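Local coordinates for protein cytochrome C (Marichromatium purpuratum 984, PDB 5LO9) that probably oxidises thiosulfate as a fused TsdBA-type thiosulfate dehydrogenase, passing electrons through its covalently bound c-type hemes, at residues A37-G42 with F136-G141; I52-A57 with G161-L166; A171-A176 with P451-V456. All blocks are in the same frame, centred on the assembly; numbering follows the deposited sequence.

Contact 1 of 3, residues A37-G42 with F136-G141; sequences AARLAG and FPPLAG. With HEC (heme c), chain D.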
loop_
_atom_site.group_PDB
_atom_site.type_symbol
_atom_site.label_atom_id
_atom_site.label_comp_id
_atom_site.label_asym_id
_atom_site.label_seq_id
_atom_site.Cartn_x
_atom_site.Cartn_y
_atom_site.Cartn_z
ATOM N N ALA A 37 25.887 -22.641 -41.928
ATOM C CA ALA A 37 26.446 -21.380 -42.376
ATOM C C ALA A 37 25.608 -20.238 -41.822
ATOM O O ALA A 37 24.375 -20.253 -41.924
ATOM C CB ALA A 37 26.455 -21.336 -43.898
ATOM N N ALA A 38 26.286 -19.249 -41.250
ATOM C CA ALA A 38 25.620 -18.191 -40.522
ATOM C C ALA A 38 24.835 -17.301 -41.461
ATOM O O ALA A 38 25.050 -17.278 -42.678
ATOM C CB ALA A 38 26.628 -17.323 -39.766
ATOM N N ARG A 39 23.878 -16.601 -40.872
ATOM C CA ARG A 39 23.346 -15.390 -41.474
ATOM C C ARG A 39 24.414 -14.316 -41.462
ATOM O O ARG A 39 24.967 -13.985 -40.402
ATOM C CB ARG A 39 22.122 -14.898 -40.695
ATOM C CG ARG A 39 21.658 -13.523 -41.088
ATOM C CD ARG A 39 20.673 -12.922 -40.096
ATOM N NE ARG A 39 20.653 -11.459 -40.222
ATOM C CZ ARG A 39 20.159 -10.630 -39.304
ATOM N NH1 ARG A 39 19.629 -11.117 -38.193
ATOM N NH2 ARG A 39 20.218 -9.308 -39.490
ATOM N N LEU A 40 24.642 -13.699 -42.619
ATOM C CA LEU A 40 25.517 -12.539 -42.674
ATOM C C LEU A 40 24.775 -11.238 -42.992
ATOM O O LEU A 40 25.294 -10.158 -42.695
ATOM C CB LEU A 40 26.630 -12.782 -43.706
ATOM C CG LEU A 40 27.412 -14.089 -43.546
ATOM C CD1 LEU A 40 28.380 -14.237 -44.692
ATOM C CD2 LEU A 40 28.195 -14.158 -42.225
ATOM N N ALA A 41 23.567 -11.322 -43.544
ATOM C CA ALA A 41 22.861 -10.155 -44.077
ATOM C C ALA A 41 22.399 -9.212 -42.966
ATOM O O ALA A 41 21.604 -9.592 -42.098
ATOM C CB ALA A 41 21.660 -10.617 -44.892
ATOM N N GLY A 42 22.865 -7.968 -43.022
ATOM C CA GLY A 42 22.497 -6.970 -42.051
ATOM C C GLY A 42 23.331 -6.928 -40.798
ATOM O O GLY A 42 23.100 -6.044 -39.956
ATOM N N PHE A 136 27.622 -6.396 -30.043
ATOM C CA PHE A 136 26.654 -7.404 -29.623
ATOM C C PHE A 136 25.829 -7.848 -30.819
ATOM O O PHE A 136 24.913 -7.128 -31.241
ATOM C CB PHE A 136 25.783 -6.846 -28.502
ATOM C CG PHE A 136 26.550 -6.552 -27.238
ATOM C CD1 PHE A 136 26.952 -7.575 -26.384
ATOM C CD2 PHE A 136 26.867 -5.259 -26.897
ATOM C CE1 PHE A 136 27.672 -7.302 -25.196
ATOM C CE2 PHE A 136 27.589 -4.972 -25.718
ATOM C CZ PHE A 136 27.993 -5.991 -24.872
ATOM N N PRO A 137 26.115 -9.010 -31.403
ATOM C CA PRO A 137 25.513 -9.377 -32.683
ATOM C C PRO A 137 24.090 -9.861 -32.504
ATOM O O PRO A 137 23.701 -10.282 -31.398
ATOM C CB PRO A 137 26.410 -10.529 -33.180
ATOM C CG PRO A 137 26.818 -11.191 -31.941
ATOM C CD PRO A 137 27.046 -10.046 -30.937
ATOM N N PRO A 138 23.312 -9.893 -33.589
ATOM C CA PRO A 138 21.976 -10.481 -33.522
ATOM C C PRO A 138 22.045 -11.982 -33.380
ATOM O O PRO A 138 22.979 -12.624 -33.857
ATOM C CB PRO A 138 21.348 -10.087 -34.857
ATOM C CG PRO A 138 22.474 -9.874 -35.779
ATOM C CD PRO A 138 23.686 -9.532 -34.959
ATOM N N LEU A 139 21.069 -12.518 -32.649
ATOM C CA LEU A 139 20.725 -13.935 -32.611
ATOM C C LEU A 139 19.466 -14.248 -33.426
ATOM O O LEU A 139 19.251 -15.399 -33.841
ATOM C CB LEU A 139 20.487 -14.350 -31.161
ATOM C CG LEU A 139 21.558 -13.910 -30.166
ATOM C CD1 LEU A 139 21.131 -14.290 -28.772
ATOM C CD2 LEU A 139 22.895 -14.543 -30.467
ATOM N N ALA A 140 18.622 -13.255 -33.646
ATOM C CA ALA A 140 17.379 -13.476 -34.354
ATOM C C ALA A 140 17.642 -13.861 -35.802
ATOM O O ALA A 140 18.379 -13.175 -36.524
ATOM C CB ALA A 140 16.546 -12.214 -34.284
ATOM N N GLY A 141 17.042 -14.970 -36.218
ATOM C CA GLY A 141 17.151 -15.438 -37.580
ATOM C C GLY A 141 18.426 -16.179 -37.920
ATOM O O GLY A 141 18.499 -16.770 -39.003
HETATM FE FE HEC D . 25.703 -13.676 -26.342
HETATM C CHA HEC D . 27.698 -13.524 -29.196
HETATM C CHB HEC D . 24.098 -16.512 -27.629
HETATM C CHC HEC D . 23.598 -13.760 -23.560
HETATM C CHD HEC D . 27.491 -11.037 -24.937
HETATM N NA HEC D . 25.872 -14.793 -28.098
HETATM C C1A HEC D . 26.712 -14.573 -29.101
HETATM C C2A HEC D . 26.606 -15.553 -30.196
HETATM C C3A HEC D . 25.551 -16.456 -29.727
HETATM C C4A HEC D . 25.164 -15.884 -28.409
HETATM C CMA HEC D . 25.017 -17.659 -30.453
HETATM C CAA HEC D . 27.370 -15.648 -31.492
HETATM C CBA HEC D . 26.623 -14.882 -32.573
HETATM C CGA HEC D . 27.316 -15.015 -33.909
HETATM O O1A HEC D . 26.947 -14.280 -34.848
HETATM O O2A HEC D . 28.232 -15.863 -34.023
HETATM N NB HEC D . 24.138 -14.906 -25.715
HETATM C C1B HEC D . 23.642 -15.968 -26.354
HETATM C C2B HEC D . 22.522 -16.616 -25.623
HETATM C C3B HEC D . 22.395 -15.801 -24.410
HETATM C C4B HEC D . 23.444 -14.783 -24.581
HETATM C CMB HEC D . 21.741 -17.829 -26.045
HETATM C CAB HEC D . 21.430 -15.921 -23.264
HETATM C CBB HEC D . 21.521 -17.292 -22.660
HETATM N NC HEC D . 25.558 -12.591 -24.574
HETATM C C1C HEC D . 24.655 -12.753 -23.615
HETATM C C2C HEC D . 24.810 -11.804 -22.495
HETATM C C3C HEC D . 25.977 -10.997 -22.877
HETATM C C4C HEC D . 26.351 -11.590 -24.188
HETATM C CMC HEC D . 23.953 -11.750 -21.268
HETATM C CAC HEC D . 26.633 -9.812 -22.205
HETATM C CBC HEC D . 26.826 -9.845 -20.716
HETATM N ND HEC D . 27.298 -12.495 -26.950
HETATM C C1D HEC D . 27.877 -11.528 -26.258
HETATM C C2D HEC D . 28.998 -10.892 -26.977
HETATM C C3D HEC D . 29.074 -11.599 -28.234
HETATM C C4D HEC D . 27.960 -12.580 -28.108
HETATM C CMD HEC D . 29.869 -9.794 -26.512
HETATM C CAD HEC D . 30.053 -11.358 -29.357
HETATM C CBD HEC D . 31.259 -12.303 -29.261
HETATM C CGD HEC D . 32.375 -11.891 -30.200
HETATM O O1D HEC D . 32.938 -12.822 -30.809
HETATM O O2D HEC D . 32.678 -10.676 -30.345
#
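One face of the Arg39 guanidinium is covered by CG of Pro138, 3.9 Å from NH1, and the two side chains cross at about a right angle. Two carbonyl groups meet the edges of this flat group. Ala41 O, of the same loop, lies 1° from its plane and is held side-on by two donors, NE at 2.8 Å and NH2 at 3.0 Å. Ala140 O, from the opposing loop, also lies at the edge: it is 2.9 Å from Arg39 NH1, and the N-H...O angle of 126° makes the bond weak. The fork on Ala41 O therefore fixes the rotation of the group, and the bond to Ala140 O adds a looser tie across the contact. With CG anti to the backbone N (chi1 169°) and an extended chain beyond it, the arginine spans a backbone separation of 7.3 Å between the CA atoms of Arg39 and Gly141. Replacing it by an alanine would probably open a gap beside Pro138 and leave Ala41 O without both of its donors. On the far side of 136-141, CHD of the heme lies at the edge of the Phe136 ring, 3.7 Å from CE1, and Pro137 CG packs 3.7 Å from CHA. Each loop follows a heme-binding helix: loop 37-42 runs from helix 22-25 to helix 45-57; loop 136-141 runs from helix 121-125 to helix 144-156. Ala38 O and Pro137 O accept from ND1 of the axial ligands His25 and His125, an arrangement familiar in class I cytochromes c, here found in both domains, with Arg39 reaching from one loop to the other.

Contact 2 of 3, residues I52-A57 with G161-L166; sequences IERFRA and GEPMAL. With HEC (heme c), chain D; PGO (S-1,2-propanediol), chain I.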
loop_
_atom_site.group_PDB
_atom_site.type_symbol
_atom_site.label_atom_id
_atom_site.label_comp_id
_atom_site.label_asym_id
_atom_site.label_seq_id
_atom_site.Cartn_x
_atom_site.Cartn_y
_atom_site.Cartn_z
ATOM N N ILE A 52 35.864 -12.500 -39.018
ATOM C CA ILE A 52 36.832 -13.021 -39.975
ATOM C C ILE A 52 38.221 -13.010 -39.349
ATOM O O ILE A 52 38.988 -13.973 -39.464
ATOM C CB ILE A 52 36.755 -12.220 -41.291
ATOM C CG1 ILE A 52 35.464 -12.594 -42.038
ATOM C CG2 ILE A 52 37.915 -12.529 -42.188
ATOM C CD1 ILE A 52 35.018 -11.623 -43.110
ATOM N N GLU A 53 38.544 -11.948 -38.633
ATOM C CA GLU A 53 39.851 -11.878 -38.009
ATOM C C GLU A 53 39.959 -12.835 -36.836
ATOM O O GLU A 53 41.066 -13.295 -36.527
ATOM C CB GLU A 53 40.154 -10.437 -37.584
ATOM C CG GLU A 53 40.631 -9.560 -38.749
ATOM C CD GLU A 53 40.556 -8.025 -38.476
ATOM O OE1 GLU A 53 40.263 -7.602 -37.325
ATOM O OE2 GLU A 53 40.798 -7.232 -39.432
ATOM N N ARG A 54 38.836 -13.161 -36.180
ATOM C CA ARG A 54 38.890 -14.170 -35.116
ATOM C C ARG A 54 39.305 -15.513 -35.683
ATOM O O ARG A 54 40.126 -16.220 -35.086
ATOM C CB ARG A 54 37.541 -14.329 -34.408
ATOM C CG ARG A 54 37.149 -13.197 -33.499
ATOM C CD ARG A 54 36.503 -13.658 -32.209
ATOM N NE ARG A 54 35.777 -12.560 -31.605
ATOM C CZ ARG A 54 36.366 -11.557 -30.958
ATOM N NH1 ARG A 54 37.685 -11.502 -30.820
ATOM N NH2 ARG A 54 35.634 -10.589 -30.456
ATOM N N PHE A 55 38.719 -15.889 -36.827
ATOM C CA PHE A 55 39.095 -17.119 -37.504
ATOM C C PHE A 55 40.593 -17.110 -37.803
ATOM O O PHE A 55 41.294 -18.096 -37.559
ATOM C CB PHE A 55 38.306 -17.242 -38.801
ATOM C CG PHE A 55 36.924 -17.783 -38.662
ATOM C CD1 PHE A 55 36.714 -19.115 -38.409
ATOM C CD2 PHE A 55 35.822 -16.961 -38.853
ATOM C CE1 PHE A 55 35.447 -19.614 -38.316
ATOM C CE2 PHE A 55 34.539 -17.452 -38.747
ATOM C CZ PHE A 55 34.346 -18.768 -38.471
ATOM N N ARG A 56 41.099 -15.983 -38.307
ATOM C CA ARG A 56 42.500 -15.865 -38.696
ATOM C C ARG A 56 43.449 -15.945 -37.513
ATOM O O ARG A 56 44.584 -16.418 -37.663
ATOM C CB ARG A 56 42.683 -14.552 -39.456
ATOM C CG ARG A 56 42.024 -14.635 -40.816
ATOM C CD ARG A 56 41.706 -13.304 -41.349
ATOM N NE ARG A 56 42.844 -12.484 -41.784
ATOM C CZ ARG A 56 43.324 -12.472 -43.020
ATOM N NH1 ARG A 56 42.799 -13.265 -43.929
ATOM N NH2 ARG A 56 44.311 -11.657 -43.351
ATOM N N ALA A 57 43.013 -15.465 -36.355
ATOM C CA ALA A 57 43.775 -15.445 -35.116
ATOM C C ALA A 57 43.702 -16.757 -34.321
ATOM O O ALA A 57 44.455 -16.934 -33.350
ATOM C CB ALA A 57 43.267 -14.286 -34.257
ATOM N N GLY A 161 37.945 -15.387 -27.018
ATOM C CA GLY A 161 38.478 -14.114 -27.463
ATOM C C GLY A 161 37.552 -12.919 -27.340
ATOM O O GLY A 161 38.021 -11.779 -27.465
ATOM N N GLU A 162 36.279 -13.132 -27.030
ATOM C CA GLU A 162 35.348 -12.036 -26.965
ATOM C C GLU A 162 35.592 -11.202 -25.701
ATOM O O GLU A 162 36.189 -11.678 -24.739
ATOM C CB GLU A 162 33.921 -12.576 -27.005
ATOM C CG GLU A 162 33.353 -13.180 -25.677
ATOM C CD GLU A 162 33.821 -14.561 -25.333
ATOM O OE1 GLU A 162 34.526 -15.199 -26.135
ATOM O OE2 GLU A 162 33.429 -15.023 -24.240
ATOM N N PRO A 163 35.151 -9.946 -25.695
ATOM C CA PRO A 163 35.406 -9.073 -24.545
ATOM C C PRO A 163 34.935 -9.678 -23.234
ATOM O O PRO A 163 33.867 -10.276 -23.158
ATOM C CB PRO A 163 34.595 -7.816 -24.879
ATOM C CG PRO A 163 34.455 -7.829 -26.377
ATOM C CD PRO A 163 34.400 -9.261 -26.765
ATOM N N MET A 164 35.746 -9.508 -22.198
ATOM C CA MET A 164 35.409 -9.849 -20.811
ATOM C C MET A 164 34.962 -11.289 -20.654
ATOM O O MET A 164 34.347 -11.636 -19.634
ATOM C CB MET A 164 34.342 -8.912 -20.247
ATOM C CG MET A 164 34.649 -7.439 -20.443
ATOM S SD MET A 164 33.371 -6.290 -19.809
ATOM C CE MET A 164 33.834 -6.129 -18.063
ATOM N N ALA A 165 35.249 -12.126 -21.653
ATOM C CA ALA A 165 34.925 -13.551 -21.615
ATOM C C ALA A 165 33.424 -13.780 -21.441
ATOM O O ALA A 165 32.984 -14.816 -20.924
ATOM C CB ALA A 165 35.697 -14.234 -20.488
ATOM N N LEU A 166 32.624 -12.845 -21.942
ATOM C CA LEU A 166 31.220 -12.807 -21.555
ATOM C C LEU A 166 30.487 -14.075 -21.995
ATOM O O LEU A 166 29.685 -14.633 -21.225
ATOM C CB LEU A 166 30.569 -11.543 -22.130
ATOM C CG LEU A 166 31.066 -10.191 -21.590
ATOM C CD1 LEU A 166 30.346 -9.056 -22.297
ATOM C CD2 LEU A 166 30.892 -10.081 -20.088
HETATM FE FE HEC D . 25.703 -13.676 -26.342
HETATM C CHA HEC D . 27.698 -13.524 -29.196
HETATM C CHB HEC D . 24.098 -16.512 -27.629
HETATM C CHC HEC D . 23.598 -13.760 -23.560
HETATM C CHD HEC D . 27.491 -11.037 -24.937
HETATM N NA HEC D . 25.872 -14.793 -28.098
HETATM C C1A HEC D . 26.712 -14.573 -29.101
HETATM C C2A HEC D . 26.606 -15.553 -30.196
HETATM C C3A HEC D . 25.551 -16.456 -29.727
HETATM C C4A HEC D . 25.164 -15.884 -28.409
HETATM C CMA HEC D . 25.017 -17.659 -30.453
HETATM C CAA HEC D . 27.370 -15.648 -31.492
HETATM C CBA HEC D . 26.623 -14.882 -32.573
HETATM C CGA HEC D . 27.316 -15.015 -33.909
HETATM O O1A HEC D . 26.947 -14.280 -34.848
HETATM O O2A HEC D . 28.232 -15.863 -34.023
HETATM N NB HEC D . 24.138 -14.906 -25.715
HETATM C C1B HEC D . 23.642 -15.968 -26.354
HETATM C C2B HEC D . 22.522 -16.616 -25.623
HETATM C C3B HEC D . 22.395 -15.801 -24.410
HETATM C C4B HEC D . 23.444 -14.783 -24.581
HETATM C CMB HEC D . 21.741 -17.829 -26.045
HETATM C CAB HEC D . 21.430 -15.921 -23.264
HETATM C CBB HEC D . 21.521 -17.292 -22.660
HETATM N NC HEC D . 25.558 -12.591 -24.574
HETATM C C1C HEC D . 24.655 -12.753 -23.615
HETATM C C2C HEC D . 24.810 -11.804 -22.495
HETATM C C3C HEC D . 25.977 -10.997 -22.877
HETATM C C4C HEC D . 26.351 -11.590 -24.188
HETATM C CMC HEC D . 23.953 -11.750 -21.268
HETATM C CAC HEC D . 26.633 -9.812 -22.205
HETATM C CBC HEC D . 26.826 -9.845 -20.716
HETATM N ND HEC D . 27.298 -12.495 -26.950
HETATM C C1D HEC D . 27.877 -11.528 -26.258
HETATM C C2D HEC D . 28.998 -10.892 -26.977
HETATM C C3D HEC D . 29.074 -11.599 -28.234
HETATM C C4D HEC D . 27.960 -12.580 -28.108
HETATM C CMD HEC D . 29.869 -9.794 -26.512
HETATM C CAD HEC D . 30.053 -11.358 -29.357
HETATM C CBD HEC D . 31.259 -12.303 -29.261
HETATM C CGD HEC D . 32.375 -11.891 -30.200
HETATM O O1D HEC D . 32.938 -12.822 -30.809
HETATM O O2D HEC D . 32.678 -10.676 -30.345
HETATM C C1 PGO I . 39.106 -7.644 -30.059
HETATM C C2 PGO I . 37.763 -7.515 -29.316
HETATM C C3 PGO I . 37.618 -8.643 -28.266
HETATM O O1 PGO I . 39.594 -9.006 -29.883
HETATM O O2 PGO I . 36.622 -7.516 -30.217
#
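Arg54 NH2, beside CA of Glu162, gives two hydrogen bonds: a nearly straight one to heme O2D, 3.0 Å and 168°, and a longer one to O2 of a propanediol, 3.2 Å. On the same guanidinium, NE donates to the other propionate oxygen, O1D, at 3.0 Å and 150°, which makes the grip on the carboxylate two-pronged, one nitrogen to each oxygen. NH1 donates to O1 of the propanediol, probably a crystallisation additive, and to Gln59 OE1, so all three nitrogens are occupied. Glu162 CA (3.8 Å above the plane) and Gly161 C lie over one guanidinium face, off its centre, but the two segments share no hydrogen bond, Arg54 NH1 and Gly161 O being poorly angled. They meet through this packing and through the heme they share. The arginine chain bends at chi2, -139°, on its way from the helix to the propionate. Gly161 sits at a positive phi where a CB would run into the preceding carbonyl O. Glu162 lays its CB 3.5 Å from heme CBD, while its carboxylate turns aside: OE2 accepts from Gly168 N and, weakly, from Met167 N, at the start of a helix. The residue thus borders both a propionate and the axial methionine Met167. Arg54 is a binding residue of this heme although it sits in the preceding cytochrome c domain, and its positive charge probably favours the ionised propionate. Helix 45-57 supplies the arginine, and the loop 161-166, leading from helix 144-156 into helix 166-171, faces it, met by the arginine beside the heme propionate.

Contact 3 of 3, residues A171-A176 with P451-V456; sequences AGRLDA and PLLDTV. With HEC (heme c), chain F; PGO (S-1,2-propanediol), chain P.
Arg173 and Asp454 form a salt bridge in which a single carboxylate oxygen does all the work. Asp454 OD1 receives NH2 at 2.8 Å and NH1 at 3.1 Å, an end-on grip with OD1 near the guanidinium plane. The straighter bond is that of NH2, 155° against 138° for NH1, and both nitrogens come from the syn side of OD1. The planes of the two groups are 75° apart, which rules out the flat, two-oxygen pairing of arginine with aspartate. The buried, packed side is the guanidinium face, where Leu453 CD1 lies 3.7 Å above the plane, displaced toward the rim, and 3.8 Å from NH1. Leu453 is buried: it also touches a heme and packs on Pro119 and on Ala169 and Val170 of helix 166-171. The other side is looser. Arg173 and Asp454 are both partly exposed and both touch a neighbouring molecule in the crystal, so their exact pose may owe something to the lattice. The CA atoms of Arg173 and Leu453 stay 11.6 Å apart, so the backbones do not meet, and the extended arginine chain makes the span. Its own base is a type I turn, Ala171 to Leu174, and Asp454 centres an inverse gamma turn. On its other flank 451-456 lies against the heme of chain F, with Pro451 CA 3.6 Å from CHC. A leucine shared with a heme, topped by a charge pair at the partly exposed rim, implies a bridge between the second cytochrome c domain and the C-terminal one: a buried leucine packs under the guanidinium, and the ionic pair, probably weakened by solvent, links the two loops.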
loop_
_atom_site.group_PDB
_atom_site.type_symbol
_atom_site.label_atom_id
_atom_site.label_comp_id
_atom_site.label_asym_id
_atom_site.label_seq_id
_atom_site.Cartn_x
_atom_site.Cartn_y
_atom_site.Cartn_z
ATOM N N ALA A 171 27.864 -19.447 -21.771
ATOM C CA ALA A 171 27.714 -20.814 -22.264
ATOM C C ALA A 171 27.973 -21.816 -21.171
ATOM O O ALA A 171 27.377 -22.899 -21.168
ATOM C CB ALA A 171 28.662 -21.075 -23.429
ATOM N N GLY A 172 28.865 -21.471 -20.245
ATOM C CA GLY A 172 29.218 -22.303 -19.116
ATOM C C GLY A 172 28.110 -22.517 -18.115
ATOM O O GLY A 172 28.238 -23.384 -17.245
ATOM N N ARG A 173 27.056 -21.731 -18.195
ATOM C CA ARG A 173 25.970 -21.771 -17.239
ATOM C C ARG A 173 24.702 -22.382 -17.836
ATOM O O ARG A 173 23.652 -22.380 -17.185
ATOM C CB ARG A 173 25.735 -20.348 -16.729
ATOM C CG ARG A 173 26.985 -19.765 -16.050
ATOM C CD ARG A 173 26.763 -18.390 -15.483
ATOM N NE ARG A 173 28.012 -17.689 -15.206
ATOM C CZ ARG A 173 28.113 -16.601 -14.448
ATOM N NH1 ARG A 173 27.054 -16.067 -13.872
ATOM N NH2 ARG A 173 29.285 -16.051 -14.240
ATOM N N LEU A 174 24.781 -22.912 -19.052
ATOM C CA LEU A 174 23.666 -23.558 -19.729
ATOM C C LEU A 174 23.930 -25.055 -19.868
ATOM O O LEU A 174 25.075 -25.469 -20.096
ATOM C CB LEU A 174 23.465 -22.966 -21.121
ATOM C CG LEU A 174 23.300 -21.463 -21.265
ATOM C CD1 LEU A 174 23.259 -21.044 -22.753
ATOM C CD2 LEU A 174 22.065 -21.058 -20.564
ATOM N N ASP A 175 22.870 -25.867 -19.738
ATOM C CA ASP A 175 22.948 -27.293 -20.028
ATOM C C ASP A 175 22.526 -27.536 -21.488
ATOM O O ASP A 175 22.057 -26.636 -22.183
ATOM C CB ASP A 175 22.133 -28.130 -19.002
ATOM C CG ASP A 175 20.610 -27.950 -19.094
ATOM O OD1 ASP A 175 20.068 -27.824 -20.225
ATOM O OD2 ASP A 175 19.940 -28.030 -18.021
ATOM N N ALA A 176 22.773 -28.754 -21.972
ATOM C CA ALA A 176 22.544 -29.075 -23.382
ATOM C C ALA A 176 21.112 -28.773 -23.826
ATOM O O ALA A 176 20.889 -28.300 -24.953
ATOM C CB ALA A 176 22.833 -30.554 -23.602
ATOM N N PRO A 451 30.243 -5.008 -13.361
ATOM C CA PRO A 451 29.501 -5.269 -14.604
ATOM C C PRO A 451 28.379 -6.278 -14.544
ATOM O O PRO A 451 28.478 -7.226 -13.792
ATOM C CB PRO A 451 30.568 -5.793 -15.542
ATOM C CG PRO A 451 31.813 -5.202 -15.051
ATOM C CD PRO A 451 31.670 -5.246 -13.537
ATOM N N LEU A 452 27.385 -6.075 -15.413
ATOM C CA LEU A 452 26.166 -6.881 -15.481
ATOM C C LEU A 452 26.405 -8.357 -15.201
ATOM O O LEU A 452 25.817 -8.928 -14.273
ATOM C CB LEU A 452 25.561 -6.725 -16.869
ATOM C CG LEU A 452 24.258 -7.411 -17.128
ATOM C CD1 LEU A 452 23.153 -6.720 -16.347
ATOM C CD2 LEU A 452 24.055 -7.375 -18.638
ATOM N N LEU A 453 27.311 -8.960 -15.969
ATOM C CA LEU A 453 27.696 -10.357 -15.817
ATOM C C LEU A 453 28.972 -10.424 -15.001
ATOM O O LEU A 453 29.934 -9.702 -15.274
ATOM C CB LEU A 453 27.899 -11.014 -17.180
ATOM C CG LEU A 453 28.155 -12.509 -17.240
ATOM C CD1 LEU A 453 27.139 -13.290 -16.429
ATOM C CD2 LEU A 453 28.181 -12.959 -18.728
ATOM N N ASP A 454 28.975 -11.295 -14.005
ATOM C CA ASP A 454 30.026 -11.258 -13.000
ATOM C C ASP A 454 31.286 -12.005 -13.437
ATOM O O ASP A 454 31.840 -12.782 -12.655
ATOM C CB ASP A 454 29.543 -11.798 -11.638
ATOM C CG ASP A 454 29.003 -13.206 -11.698
ATOM O OD1 ASP A 454 28.722 -13.751 -12.783
ATOM O OD2 ASP A 454 28.911 -13.787 -10.612
ATOM N N THR A 455 31.767 -11.781 -14.658
ATOM C CA THR A 455 33.128 -12.202 -14.970
ATOM C C THR A 455 34.145 -11.339 -14.247
ATOM O O THR A 455 35.280 -11.779 -13.997
ATOM C CB THR A 455 33.404 -12.094 -16.452
ATOM O OG1 THR A 455 33.304 -10.721 -16.818
ATOM C CG2 THR A 455 32.422 -12.912 -17.249
ATOM N N VAL A 456 33.725 -10.143 -13.864
ATOM C CA VAL A 456 34.536 -9.167 -13.154
ATOM C C VAL A 456 33.740 -8.688 -11.955
ATOM O O VAL A 456 32.559 -8.356 -12.086
ATOM C CB VAL A 456 34.883 -7.971 -14.068
ATOM C CG1 VAL A 456 35.775 -7.000 -13.338
ATOM C CG2 VAL A 456 35.516 -8.463 -15.381
HETATM FE FE HEC F . 26.181 -1.280 -16.199
HETATM C CHA HEC F . 22.844 -0.573 -15.460
HETATM C CHB HEC F . 27.261 1.214 -14.002
HETATM C CHC HEC F . 29.451 -2.318 -16.669
HETATM C CHD HEC F . 25.157 -3.350 -18.869
HETATM N NA HEC F . 25.222 0.093 -14.957
HETATM C C1A HEC F . 23.896 0.234 -14.811
HETATM C C2A HEC F . 23.556 1.333 -13.867
HETATM C C3A HEC F . 24.843 1.841 -13.431
HETATM C C4A HEC F . 25.815 1.002 -14.181
HETATM C CMA HEC F . 25.071 2.950 -12.450
HETATM C CAA HEC F . 22.230 1.834 -13.393
HETATM C CBA HEC F . 22.153 3.330 -13.713
HETATM C CGA HEC F . 21.111 3.686 -14.737
HETATM O O1A HEC F . 20.403 2.781 -15.203
HETATM O O2A HEC F . 21.029 4.889 -15.067
HETATM N NB HEC F . 28.016 -0.661 -15.457
HETATM C C1B HEC F . 28.252 0.334 -14.611
HETATM C C2B HEC F . 29.689 0.492 -14.294
HETATM C C3B HEC F . 30.335 -0.559 -15.074
HETATM C C4B HEC F . 29.191 -1.222 -15.740
HETATM C CMB HEC F . 30.315 1.503 -13.406
HETATM C CAB HEC F . 31.796 -0.916 -15.155
HETATM C CBB HEC F . 32.238 -1.280 -13.758
HETATM N NC HEC F . 27.136 -2.582 -17.529
HETATM C C1C HEC F . 28.431 -2.860 -17.558
HETATM C C2C HEC F . 28.818 -3.776 -18.643
HETATM C C3C HEC F . 27.564 -4.085 -19.302
HETATM C C4C HEC F . 26.587 -3.270 -18.534
HETATM C CMC HEC F . 30.198 -4.243 -18.971
HETATM C CAC HEC F . 27.261 -4.936 -20.509
HETATM C CBC HEC F . 27.767 -6.339 -20.507
HETATM N ND HEC F . 24.343 -1.866 -16.992
HETATM C C1D HEC F . 24.137 -2.693 -18.028
HETATM C C2D HEC F . 22.686 -2.903 -18.279
HETATM C C3D HEC F . 22.019 -2.101 -17.269
HETATM C C4D HEC F . 23.136 -1.506 -16.524
HETATM C CMD HEC F . 22.022 -3.742 -19.309
HETATM C CAD HEC F . 20.548 -1.949 -17.091
HETATM C CBD HEC F . 20.062 -3.228 -16.416
HETATM C CGD HEC F . 18.727 -3.706 -16.972
HETATM O O1D HEC F . 18.152 -3.126 -17.910
HETATM O O2D HEC F . 18.226 -4.721 -16.480
HETATM C C1 PGO P . 28.096 -26.811 -19.542
HETATM C C2 PGO P . 29.497 -27.040 -18.952
HETATM C C3 PGO P . 29.465 -27.011 -17.405
HETATM O O1 PGO P . 28.168 -26.432 -20.931
HETATM O O2 PGO P . 30.417 -26.078 -19.529
#

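Overall arrangement
Contacts 1 and 2 interlock along the chain, in the order 37-42, 52-57, 136-141, 161-166, and contact 3 follows in series with 171-176 and then 451-456. The centres of contacts 1 and 2 lie 16 Å apart. Those of contacts 2 and 3 are 17 Å apart, and those of contacts 1 and 3 are 21 Å apart. Contacts 1 and 2 both touch the heme of chain D and join the two N-terminal cytochrome c domains. Contact 3 ties the second of these to the C-terminal domain and touches contact 2, where Met164 O and Thr455 OG1 are hydrogen-bonded. They lie at the junctions of three heme domains, an arrangement consistent with electron transfer between them.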